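PDB 5OL0: putative silent information regulator 2,Putative silent information regulator 2 from Leishmania infantum, which probably removes acetyl groups from lysine side chains of proteins at the expense of NAD+, as a zinc-containing class I sirtuin thought to regulate gene expression. Local coordinates for residues F53-P56 / D57-I60; I184-N188 / V189-G193. All coordinates share one frame; numbering follows the deposited sequence.

Interaction 1: F53-P56 / D57-I60; sequences FRSP and DTGI
Thr58 reaches back to Ser55 across a type I beta turn that runs from Ser55 to Thr58 and leads into helix 59-67. Its CB sits 3.5 Å from Ser55 O, and there the side chain forks. Thr58 OG1 stands between the backbone N and the carbonyl carbon (chi1 63°), which brings it to 2.7 Å from Ser55 O, where it makes a hydrogen bond lying in the carbonyl plane. Thr58 CG2, the other branch, packs 3.6 Å from Ser55 OG. The same carbonyl oxygen also closes the turn: Thr58 N lies 3.1 Å from Ser55 O, a fairly straight bond (161° at the hydrogen) with the donor well above the carbonyl plane. Two residues further on, Ile60 points back at Phe53, with Ile60 CG2 3.7 Å from Phe53 CA, while Ile60 CG1 lies at the edge of the Phe53 ring, 4.3 Å from Phe53 CD1. Thr58 is at the N-cap position: its OG1 accepts from Tyr61 N, and its one proton can only be shared or alternate between Ser55 O and Asp52 O. One hydroxyl therefore ties the preceding loop to the first turn of the helix, and Ser55 O, taking both the N-H and the hydroxyl of Thr58, joins the turn to the start of the helix.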
ATOM      1  N   PHE A  53       3.555  -1.176 -14.201  1.00 54.10           N
ATOM      2  CA  PHE A  53       2.848  -0.527 -15.327  1.00 61.44           C
ATOM      3  C   PHE A  53       3.813   0.176 -16.272  1.00 51.08           C
ATOM      4  O   PHE A  53       3.616   0.189 -17.489  1.00 46.06           O
ATOM      5  CB  PHE A  53       1.912   0.653 -14.882  1.00 74.07           C
ATOM      6  CG  PHE A  53       0.889   0.331 -13.833  1.00 89.97           C
ATOM      7  CD1 PHE A  53      -0.069  -0.668 -14.033  1.00 94.32           C
ATOM      8  CD2 PHE A  53       0.831   1.103 -12.659  1.00 94.73           C
ATOM      9  CE1 PHE A  53      -1.019  -0.935 -13.052  1.00101.10           C
ATOM     10  CE2 PHE A  53      -0.122   0.840 -11.678  1.00101.28           C
ATOM     11  CZ  PHE A  53      -1.041  -0.182 -11.870  1.00102.09           C
ATOM     12  N   ARG A  54       4.780   0.863 -15.654  1.00 49.29           N
ATOM     13  CA  ARG A  54       5.586   1.889 -16.297  1.00 47.93           C
ATOM     14  C   ARG A  54       6.826   1.355 -16.975  1.00 47.91           C
ATOM     15  O   ARG A  54       7.514   2.124 -17.675  1.00 45.91           O
ATOM     16  CB  ARG A  54       5.988   2.968 -15.281  1.00 49.29           C
ATOM     17  CG  ARG A  54       4.858   3.871 -14.749  1.00 53.76           C
ATOM     18  CD  ARG A  54       5.366   4.728 -13.586  1.00 57.72           C
ATOM     19  NE  ARG A  54       6.079   3.892 -12.598  1.00 63.44           N
ATOM     20  CZ  ARG A  54       6.850   4.341 -11.595  1.00 65.03           C
ATOM     21  NH1 ARG A  54       7.450   3.463 -10.779  1.00 62.16           N
ATOM     22  NH2 ARG A  54       7.037   5.645 -11.399  1.00 62.36           N
ATOM     23  N   SER A  55       7.116   0.066 -16.776  1.00 45.61           N
ATOM     24  CA  SER A  55       8.312  -0.560 -17.289  1.00 44.89           C
ATOM     25  C   SER A  55       8.144  -1.093 -18.719  1.00 44.36           C
ATOM     26  O   SER A  55       7.383  -2.040 -18.926  1.00 43.58           O
ATOM     27  CB  SER A  55       8.708  -1.735 -16.385  1.00 52.48           C
ATOM     28  OG  SER A  55       9.670  -2.517 -17.071  1.00 59.65           O
ATOM     29  N   PRO A  56       8.881  -0.526 -19.695  1.00 41.45           N
ATOM     30  CA  PRO A  56       8.752  -0.923 -21.113  1.00 51.02           C
ATOM     31  C   PRO A  56       8.922  -2.391 -21.514  1.00 54.04           C
ATOM     32  O   PRO A  56       8.192  -2.850 -22.365  1.00 75.34           O
ATOM     33  CB  PRO A  56       9.775  -0.022 -21.819  1.00 44.83           C
ATOM     34  CG  PRO A  56       9.660   1.250 -21.037  1.00 42.70           C
ATOM     35  CD  PRO A  56       9.585   0.776 -19.597  1.00 44.17           C
ATOM     36  N   ASP A  57       9.801  -3.155 -20.901  1.00 63.41           N
ATOM     37  CA  ASP A  57       9.854  -4.595 -21.275  1.00 69.08           C
ATOM     38  C   ASP A  57       8.797  -5.519 -20.521  1.00 67.55           C
ATOM     39  O   ASP A  57       8.846  -6.743 -20.643  1.00 70.98           O
ATOM     40  CB  ASP A  57      11.315  -5.124 -21.255  1.00 69.98           C
ATOM     41  CG  ASP A  57      12.033  -4.885 -19.917  1.00 74.96           C
ATOM     42  OD1 ASP A  57      11.374  -5.014 -18.859  1.00 75.39           O
ATOM     43  OD2 ASP A  57      13.257  -4.595 -19.919  1.00 72.20           O
ATOM     44  N   THR A  58       7.836  -4.942 -19.785  1.00 63.08           N
ATOM     45  CA  THR A  58       6.709  -5.714 -19.230  1.00 60.96           C
ATOM     46  C   THR A  58       5.597  -5.983 -20.265  1.00 63.25           C
ATOM     47  O   THR A  58       5.430  -5.262 -21.278  1.00 52.80           O
ATOM     48  CB  THR A  58       6.063  -5.086 -17.942  1.00 64.24           C
ATOM     49  OG1 THR A  58       5.485  -3.788 -18.209  1.00 56.63           O
ATOM     50  CG2 THR A  58       7.081  -4.981 -16.795  1.00 67.08           C
ATOM     51  N   GLY A  59       4.843  -7.052 -19.992  1.00 61.48           N
ATOM     52  CA  GLY A  59       3.659  -7.375 -20.739  1.00 55.96           C
ATOM     53  C   GLY A  59       2.622  -6.329 -20.437  1.00 57.43           C
ATOM     54  O   GLY A  59       1.926  -5.877 -21.334  1.00 61.46           O
ATOM     55  N   ILE A  60       2.528  -5.922 -19.173  1.00 61.39           N
ATOM     56  CA  ILE A  60       1.554  -4.914 -18.790  1.00 65.64           C
ATOM     57  C   ILE A  60       1.706  -3.605 -19.619  1.00 69.82           C
ATOM     58  O   ILE A  60       0.705  -3.086 -20.129  1.00 65.63           O
ATOM     59  CB  ILE A  60       1.506  -4.688 -17.242  1.00 65.20           C
ATOM     60  CG1 ILE A  60       0.297  -3.855 -16.863  1.00 65.22           C
ATOM     61  CG2 ILE A  60       2.750  -4.017 -16.690  1.00 65.78           C
ATOM     62  CD1 ILE A  60      -0.994  -4.619 -17.014  1.00 72.03           C
TER

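Interaction 2: I184-N188 / V189-G193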
ATOM      1  N   ILE A 184     -21.699  -3.808 -14.885  1.00 39.03           N
ATOM      2  CA  ILE A 184     -20.346  -4.325 -14.965  1.00 38.89           C
ATOM      3  C   ILE A 184     -19.793  -4.662 -13.579  1.00 35.88           C
ATOM      4  O   ILE A 184     -19.865  -3.831 -12.650  1.00 39.89           O
ATOM      5  CB  ILE A 184     -19.401  -3.296 -15.594  1.00 37.16           C
ATOM      6  CG1 ILE A 184     -19.675  -3.180 -17.103  1.00 41.95           C
ATOM      7  CG2 ILE A 184     -17.926  -3.720 -15.392  1.00 37.49           C
ATOM      8  CD1 ILE A 184     -19.283  -1.813 -17.661  1.00 45.06           C
ATOM      9  N   VAL A 185     -19.241  -5.864 -13.455  1.00 32.60           N
ATOM     10  CA  VAL A 185     -18.630  -6.341 -12.196  1.00 29.59           C
ATOM     11  C   VAL A 185     -17.123  -6.138 -12.316  1.00 29.71           C
ATOM     12  O   VAL A 185     -16.505  -6.242 -13.439  1.00 29.22           O
ATOM     13  CB  VAL A 185     -19.025  -7.800 -11.898  1.00 33.15           C
ATOM     14  CG1 VAL A 185     -18.115  -8.476 -10.857  1.00 34.76           C
ATOM     15  CG2 VAL A 185     -20.478  -7.834 -11.416  1.00 35.92           C
ATOM     16  N   LYS A 186     -16.530  -5.810 -11.170  1.00 29.43           N
ATOM     17  CA  LYS A 186     -15.096  -5.826 -11.017  1.00 29.20           C
ATOM     18  C   LYS A 186     -14.726  -6.326  -9.646  1.00 29.00           C
ATOM     19  O   LYS A 186     -15.577  -6.315  -8.723  1.00 26.07           O
ATOM     20  CB  LYS A 186     -14.487  -4.448 -11.297  1.00 32.59           C
ATOM     21  CG  LYS A 186     -14.984  -3.332 -10.397  1.00 35.84           C
ATOM     22  CD  LYS A 186     -13.951  -2.210 -10.386  1.00 36.52           C
ATOM     23  CE  LYS A 186     -14.478  -1.040  -9.575  1.00 37.55           C
ATOM     24  NZ  LYS A 186     -14.557  -1.345  -8.117  1.00 35.57           N
ATOM     25  N   PRO A 187     -13.462  -6.769  -9.495  1.00 29.58           N
ATOM     26  CA  PRO A 187     -12.928  -6.985  -8.147  1.00 30.19           C
ATOM     27  C   PRO A 187     -13.047  -5.737  -7.339  1.00 29.22           C
ATOM     28  O   PRO A 187     -13.127  -4.623  -7.932  1.00 32.17           O
ATOM     29  CB  PRO A 187     -11.473  -7.317  -8.395  1.00 34.07           C
ATOM     30  CG  PRO A 187     -11.451  -7.876  -9.755  1.00 35.44           C
ATOM     31  CD  PRO A 187     -12.459  -7.070 -10.531  1.00 32.69           C
ATOM     32  N   ASN A 188     -13.083  -5.882  -6.028  1.00 29.13           N
ATOM     33  CA  ASN A 188     -13.318  -4.760  -5.103  1.00 32.83           C
ATOM     34  C   ASN A 188     -12.044  -3.982  -4.921  1.00 34.93           C
ATOM     35  O   ASN A 188     -11.548  -3.836  -3.813  1.00 33.61           O
ATOM     36  CB  ASN A 188     -13.916  -5.229  -3.741  1.00 36.30           C
ATOM     37  CG  ASN A 188     -15.390  -5.670  -3.862  1.00 42.92           C
ATOM     38  OD1 ASN A 188     -16.027  -5.470  -4.917  1.00 49.10           O
ATOM     39  ND2 ASN A 188     -15.930  -6.308  -2.813  1.00 41.86           N
ATOM     40  N   VAL A 189     -11.465  -3.555  -6.031  1.00 33.35           N
ATOM     41  CA  VAL A 189     -10.425  -2.516  -6.041  1.00 34.21           C
ATOM     42  C   VAL A 189     -11.133  -1.180  -6.064  1.00 32.35           C
ATOM     43  O   VAL A 189     -12.069  -1.030  -6.789  1.00 33.61           O
ATOM     44  CB  VAL A 189      -9.520  -2.636  -7.260  1.00 34.95           C
ATOM     45  CG1 VAL A 189      -8.528  -1.487  -7.310  1.00 41.01           C
ATOM     46  CG2 VAL A 189      -8.758  -3.939  -7.160  1.00 39.96           C
ATOM     47  N   VAL A 190     -10.704  -0.223  -5.240  1.00 31.74           N
ATOM     48  CA  VAL A 190     -11.221   1.133  -5.306  1.00 29.63           C
ATOM     49  C   VAL A 190     -10.637   1.810  -6.574  1.00 33.98           C
ATOM     50  O   VAL A 190      -9.420   1.929  -6.742  1.00 35.35           O
ATOM     51  CB  VAL A 190     -10.901   1.950  -4.035  1.00 28.92           C
ATOM     52  CG1 VAL A 190     -11.516   3.381  -4.122  1.00 30.11           C
ATOM     53  CG2 VAL A 190     -11.430   1.269  -2.792  1.00 28.62           C
ATOM     54  N   PHE A 191     -11.513   2.249  -7.469  1.00 33.93           N
ATOM     55  CA  PHE A 191     -11.076   2.943  -8.682  1.00 33.88           C
ATOM     56  C   PHE A 191     -11.103   4.442  -8.436  1.00 33.33           C
ATOM     57  O   PHE A 191     -11.830   4.946  -7.530  1.00 29.60           O
ATOM     58  CB  PHE A 191     -12.008   2.613  -9.857  1.00 33.07           C
ATOM     59  CG  PHE A 191     -11.650   1.359 -10.606  1.00 35.61           C
ATOM     60  CD1 PHE A 191     -11.035   0.273  -9.977  1.00 40.21           C
ATOM     61  CD2 PHE A 191     -11.927   1.258 -11.965  1.00 35.07           C
ATOM     62  CE1 PHE A 191     -10.711  -0.867 -10.665  1.00 39.28           C
ATOM     63  CE2 PHE A 191     -11.632   0.099 -12.656  1.00 38.22           C
ATOM     64  CZ  PHE A 191     -11.018  -0.959 -12.013  1.00 39.62           C
ATOM     65  N   PHE A 192     -10.344   5.166  -9.257  1.00 32.11           N
ATOM     66  CA  PHE A 192     -10.455   6.654  -9.260  1.00 36.85           C
ATOM     67  C   PHE A 192     -11.929   7.051  -9.458  1.00 36.54           C
ATOM     68  O   PHE A 192     -12.608   6.552 -10.340  1.00 35.74           O
ATOM     69  CB  PHE A 192      -9.485   7.285 -10.296  1.00 37.86           C
ATOM     70  CG  PHE A 192      -8.061   7.100  -9.944  1.00 34.61           C
ATOM     71  CD1 PHE A 192      -7.477   7.905  -8.974  1.00 36.98           C
ATOM     72  CD2 PHE A 192      -7.312   6.087 -10.503  1.00 34.82           C
ATOM     73  CE1 PHE A 192      -6.151   7.714  -8.565  1.00 33.92           C
ATOM     74  CE2 PHE A 192      -5.982   5.872 -10.105  1.00 36.49           C
ATOM     75  CZ  PHE A 192      -5.395   6.695  -9.145  1.00 35.96           C
ATOM     76  N   GLY A 193     -12.463   7.826  -8.539  1.00 38.36           N
ATOM     77  CA  GLY A 193     -13.859   8.205  -8.587  1.00 38.35           C
ATOM     78  C   GLY A 193     -14.776   7.368  -7.717  1.00 40.53           C
ATOM     79  O   GLY A 193     -15.968   7.628  -7.652  1.00 38.30           O
TER
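An inverse gamma turn centred on Asn188 bends the chain as it leaves strand 185-187 of the small antiparallel sheet and heads for the wall of the acetyl-lysine site. Val189 N lies 2.7 Å from Pro187 O with 147° at the hydrogen, a weak bond, short but bent. The stronger link is made by Lys186, which spans the corner. Lys186 CD rides over one face of the Phe191 ring, 3.7 Å from the centroid, in a CH-pi contact displaced toward the rim; the ring atom nearest to Lys186 CD is Phe191 CE1, at 3.5 Å. Lys186 CE continues across the same ring, 3.7 Å from Phe191 CD1. The otherwise extended chain then bends at its last torsion (chi4 69°), carrying Lys186 NZ to 2.8 Å from Val189 O, nearly in line with that carbonyl. From there Lys186 NZ makes an off-centre cation-pi contact with Phe191, 4.8 Å from the ring centroid. Glu194 OE1 forms a salt bridge with Lys186 NZ and accepts a hydrogen bond from Phe191 N, so the buried ammonium group has a carboxylate partner. Around this corner, strand 151-154 pairs with strand 185-187, Leu81 of helix 78-83 touches both Lys186 and Phe191, and Phe88 of helix 85-95 meets the Phe191 ring edge-to-face while packing against Pro187.

How the interactions relate
Interactions 1 and 2 come one after the other along the chain; their centres are 22 Å apart and their nearest atoms about 8 Å, so they do not touch. Helix 85-95 is shared packing ground: Ile60 rests on its Ile91 and Leu95, Pro187 and Phe191 on its Phe88. Ile128, a probable NAD-binding residue, lies near both, its side chain about 6 Å from that of Phe53 and about 4 Å from that of Val189. Val189, Val190, Phe192 and Gly193 meet the bound peptide, with Val190 O hydrogen-bonded to its modified side chain and Val190 about 4 Å, side chain to side chain, from the likely proton acceptor His146.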